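Local atomic coordinates of enterocine A immunity protein (Enterococcus faecium, PDB entry 2BL8), a protein that confers immunity on bacteria to the antimicrobial activity of enterocin A, a pediocin-like bacteriocin. Residues S48-I51 with N52-V55; L76-N79 with L80-G84. All coordinates share one frame; numbering follows the deposited sequence.

Interaction 1: residues S48-I51 with N52-V55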
loop_
_atom_site.group_PDB
_atom_site.type_symbol
_atom_site.label_atom_id
_atom_site.label_comp_id
_atom_site.label_asym_id
_atom_site.label_seq_id
_atom_site.Cartn_x
_atom_site.Cartn_y
_atom_site.Cartn_z
ATOM N N SER A 48 -10.238 3.386 -4.619
ATOM C CA SER A 48 -9.020 3.616 -5.394
ATOM C C SER A 48 -8.223 4.814 -4.888
ATOM O O SER A 48 -7.005 4.743 -4.759
ATOM C CB SER A 48 -9.352 3.795 -6.877
ATOM O OG SER A 48 -9.859 2.590 -7.421
ATOM N N PRO A 49 -8.902 5.938 -4.600
ATOM C CA PRO A 49 -8.191 7.122 -4.106
ATOM C C PRO A 49 -7.487 6.848 -2.776
ATOM O O PRO A 49 -6.346 7.271 -2.559
ATOM C CB PRO A 49 -9.306 8.156 -3.963
ATOM C CG PRO A 49 -10.273 7.755 -5.032
ATOM C CD PRO A 49 -10.313 6.257 -4.884
ATOM N N LEU A 50 -8.173 6.133 -1.892
ATOM C CA LEU A 50 -7.623 5.810 -0.584
ATOM C C LEU A 50 -6.414 4.902 -0.748
ATOM O O LEU A 50 -5.382 5.103 -0.110
ATOM C CB LEU A 50 -8.675 5.115 0.281
ATOM C CG LEU A 50 -8.230 4.780 1.704
ATOM C CD1 LEU A 50 -7.884 6.067 2.436
ATOM C CD2 LEU A 50 -9.333 4.027 2.423
ATOM N N ILE A 51 -6.556 3.904 -1.609
ATOM C CA ILE A 51 -5.476 2.964 -1.867
ATOM C C ILE A 51 -4.242 3.695 -2.383
ATOM O O ILE A 51 -3.129 3.445 -1.920
ATOM C CB ILE A 51 -5.909 1.905 -2.899
ATOM C CG1 ILE A 51 -6.970 0.992 -2.277
ATOM C CG2 ILE A 51 -4.702 1.097 -3.377
ATOM C CD1 ILE A 51 -7.578 0.016 -3.248
ATOM N N ASN A 52 -4.430 4.605 -3.335
ATOM C CA ASN A 52 -3.286 5.322 -3.881
ATOM C C ASN A 52 -2.610 6.204 -2.839
ATOM O O ASN A 52 -1.381 6.304 -2.809
ATOM C CB ASN A 52 -3.690 6.164 -5.086
ATOM C CG ASN A 52 -2.495 6.568 -5.914
ATOM O OD1 ASN A 52 -1.813 5.716 -6.476
ATOM N ND2 ASN A 52 -2.216 7.863 -5.972
ATOM N N ARG A 53 -3.402 6.845 -1.984
ATOM C CA ARG A 53 -2.836 7.682 -0.935
ATOM C C ARG A 53 -1.989 6.807 -0.015
ATOM O O ARG A 53 -0.929 7.222 0.461
ATOM C CB ARG A 53 -3.949 8.355 -0.123
ATOM C CG ARG A 53 -4.717 9.421 -0.887
ATOM C CD ARG A 53 -5.853 10.023 -0.056
ATOM N NE ARG A 53 -5.398 10.583 1.216
ATOM C CZ ARG A 53 -5.263 9.888 2.342
ATOM N NH1 ARG A 53 -5.551 8.592 2.370
ATOM N NH2 ARG A 53 -4.841 10.489 3.446
ATOM N N LEU A 54 -2.465 5.593 0.229
ATOM C CA LEU A 54 -1.757 4.659 1.093
ATOM C C LEU A 54 -0.426 4.253 0.481
ATOM O O LEU A 54 0.600 4.244 1.163
ATOM C CB LEU A 54 -2.609 3.412 1.345
ATOM C CG LEU A 54 -1.878 2.260 2.046
ATOM C CD1 LEU A 54 -1.348 2.715 3.401
ATOM C CD2 LEU A 54 -2.824 1.088 2.209
ATOM N N VAL A 55 -0.437 3.924 -0.806
ATOM C CA VAL A 55 0.796 3.511 -1.473
ATOM C C VAL A 55 1.802 4.663 -1.500
ATOM O O VAL A 55 2.995 4.460 -1.256
ATOM C CB VAL A 55 0.517 3.002 -2.899
ATOM C CG1 VAL A 55 1.827 2.642 -3.587
ATOM C CG2 VAL A 55 -0.385 1.772 -2.836
#
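Ile-51, Asn-52 and Leu-50 carry most of the contact in the first turns of helix 48-64, each with a partner three or four residues away. Ile-51 looks forward to Val-55, whose amide donates to Ile-51 O and whose methyl CG2 settles 3.3 Å from that same oxygen. Their side chains only brush, CG2 to CG2 at 4.4 Å; both also pack on helix 71-84. Asn-52 looks back to Ser-48: its N gives a bond of 2.9 Å to Ser-48 O, and its CB lies 3.6 Å from the same atom. CG stands anti to the backbone N (chi1 -162°), which carries the amide out from the helix to where Arg-85 NH2 hydrogen-bonds OD1. On another flank Leu-50 crosses Arg-53 at a slant, its methyl CD1 3.4 Å from NH1. A bend in the arginine chain at chi3 (56°) folds the group back to this methyl, while Arg-53 CG lies 3.2 Å from Pro-49 O. One short helical piece thus serves several surroundings: Leu-50 and Leu-54 face helix 25-38, Ile-51, Leu-54 and Val-55 pack on helix 71-84, and Asn-52 and Val-55 touch Tyr-97 of the C-terminal region.

Interaction 2: residues L76-N79 with L80-G84; sequences LIRN and LSEIG
Asn-79 and Glu-82 are neighbours on the outer side of the last turns of helix 71-84, part of the four-helix fold of this immunity protein. Their side chains run alongside one another and point the same way, with amide and carboxylate planes just 9° apart. ND2 of Asn-79 approaches Glu-82 OE1 to 2.9 Å, a close polar approach between nearly parallel groups, with OE1 well off the plane of the amide. Both first torsions place CG beside the backbone N (chi1 -68° in Asn-79, -64° in Glu-82), which brings the two ends together across the i to i+3 spacing. Arg-78 joins the group from the preceding position: Asn-79 ND2 lies at the edge of its guanidinium, in plane, and Arg-78 NE stands 4.8 Å from Glu-82 OE1. The opposite charges are not in contact, but they may favour each other electrostatically.

Behind these side chains the backbone sets the spacing. The amides of Leu-80, Ser-81, Glu-82 and Ile-83 each donate to the carbonyl four residues earlier, the bond from Leu-80 N to Leu-76 O measuring 2.9 Å. Inward, Leu-80 packs against helices 5-17 and 48-64, and Ile-77 likewise touches both, whereas Ser-81 meets Tyr-97. At the helix end Thr-86 OG1 bonds to the carbonyls of Glu-82 and Ile-83. Nearer the polar pair, the methylene CG of Glu-82 rests 3.1 Å from Arg-78 O.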
loop_
_atom_site.group_PDB
_atom_site.type_symbol
_atom_site.label_atom_id
_atom_site.label_comp_id
_atom_site.label_asym_id
_atom_site.label_seq_id
_atom_site.Cartn_x
_atom_site.Cartn_y
_atom_site.Cartn_z
ATOM N N LEU A 76 2.952 -7.464 -2.171
ATOM C CA LEU A 76 1.619 -7.160 -1.672
ATOM C C LEU A 76 1.275 -5.705 -2.000
ATOM O O LEU A 76 0.158 -5.408 -2.415
ATOM C CB LEU A 76 1.537 -7.376 -0.161
ATOM C CG LEU A 76 1.599 -8.834 0.297
ATOM C CD1 LEU A 76 1.609 -8.885 1.822
ATOM C CD2 LEU A 76 0.413 -9.603 -0.272
ATOM N N ILE A 77 2.231 -4.799 -1.825
ATOM C CA ILE A 77 1.963 -3.393 -2.120
ATOM C C ILE A 77 1.644 -3.231 -3.606
ATOM O O ILE A 77 0.761 -2.462 -3.980
ATOM C CB ILE A 77 3.156 -2.493 -1.717
ATOM C CG1 ILE A 77 3.373 -2.578 -0.200
ATOM C CG2 ILE A 77 2.871 -1.046 -2.100
ATOM C CD1 ILE A 77 4.644 -1.890 0.286
ATOM N N ARG A 78 2.354 -3.975 -4.449
ATOM C CA ARG A 78 2.124 -3.929 -5.893
ATOM C C ARG A 78 0.705 -4.389 -6.221
ATOM O O ARG A 78 0.003 -3.762 -7.017
ATOM C CB ARG A 78 3.129 -4.837 -6.607
ATOM C CG ARG A 78 2.945 -4.941 -8.110
ATOM C CD ARG A 78 3.926 -5.944 -8.703
ATOM N NE ARG A 78 3.614 -7.312 -8.299
ATOM C CZ ARG A 78 4.456 -8.337 -8.406
ATOM N NH1 ARG A 78 5.673 -8.152 -8.902
ATOM N NH2 ARG A 78 4.082 -9.550 -8.022
ATOM N N ASN A 79 0.287 -5.489 -5.602
ATOM C CA ASN A 79 -1.043 -6.029 -5.833
ATOM C C ASN A 79 -2.128 -5.066 -5.357
ATOM O O ASN A 79 -3.173 -4.939 -6.002
ATOM C CB ASN A 79 -1.181 -7.393 -5.147
ATOM C CG ASN A 79 -0.316 -8.460 -5.799
ATOM O OD1 ASN A 79 -0.235 -9.592 -5.321
ATOM N ND2 ASN A 79 0.331 -8.103 -6.906
ATOM N N LEU A 80 -1.878 -4.374 -4.248
ATOM C CA LEU A 80 -2.853 -3.418 -3.730
ATOM C C LEU A 80 -3.091 -2.301 -4.748
ATOM O O LEU A 80 -4.230 -1.933 -5.031
ATOM C CB LEU A 80 -2.377 -2.829 -2.397
ATOM C CG LEU A 80 -3.395 -1.937 -1.677
ATOM C CD1 LEU A 80 -4.658 -2.727 -1.371
ATOM C CD2 LEU A 80 -2.782 -1.392 -0.398
ATOM N N SER A 81 -2.015 -1.767 -5.312
ATOM C CA SER A 81 -2.169 -0.714 -6.296
ATOM C C SER A 81 -2.895 -1.234 -7.536
ATOM O O SER A 81 -3.681 -0.510 -8.151
ATOM C CB SER A 81 -0.812 -0.155 -6.702
ATOM O OG SER A 81 -0.992 0.926 -7.591
ATOM N N GLU A 82 -2.630 -2.484 -7.908
ATOM C CA GLU A 82 -3.285 -3.064 -9.081
ATOM C C GLU A 82 -4.798 -3.077 -8.881
ATOM O O GLU A 82 -5.564 -2.833 -9.821
ATOM C CB GLU A 82 -2.773 -4.482 -9.336
ATOM C CG GLU A 82 -1.293 -4.539 -9.678
ATOM C CD GLU A 82 -0.809 -5.944 -9.979
ATOM O OE1 GLU A 82 -1.043 -6.847 -9.150
ATOM O OE2 GLU A 82 -0.189 -6.144 -11.044
ATOM N N ILE A 83 -5.229 -3.357 -7.656
ATOM C CA ILE A 83 -6.656 -3.368 -7.346
ATOM C C ILE A 83 -7.213 -1.959 -7.491
ATOM O O ILE A 83 -8.308 -1.767 -8.019
ATOM C CB ILE A 83 -6.907 -3.865 -5.906
ATOM C CG1 ILE A 83 -6.570 -5.353 -5.816
ATOM C CG2 ILE A 83 -8.357 -3.600 -5.501
ATOM C CD1 ILE A 83 -6.721 -5.933 -4.425
ATOM N N GLY A 84 -6.452 -0.978 -7.019
ATOM C CA GLY A 84 -6.883 0.402 -7.103
ATOM C C GLY A 84 -6.917 0.891 -8.535
ATOM O O GLY A 84 -7.728 1.745 -8.891
#

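How the interactions relate
Interactions 1 and 2 lie in series along the chain, on the consecutive helices 48-64 and 71-84, with centres about 10 Å apart. Each is local, with i to i+4 backbone bonds and side-chain contacts at i to i+3 or i to i+4, yet the inner faces of the two helices touch, so the pair illustrates how helical turns become a bundle. The helices run roughly antiparallel, the start of the earlier beside the end of the later: Ser-48 OG lies 2.7 Å from Gly-84 O, a probable hydrogen bond that ties these ends. Within the bundle's core, methyl CD2 of Leu-54 packs 3.6 Å from CD2 of Leu-80, while Ile-51 reaches both Leu-80 and Gly-84.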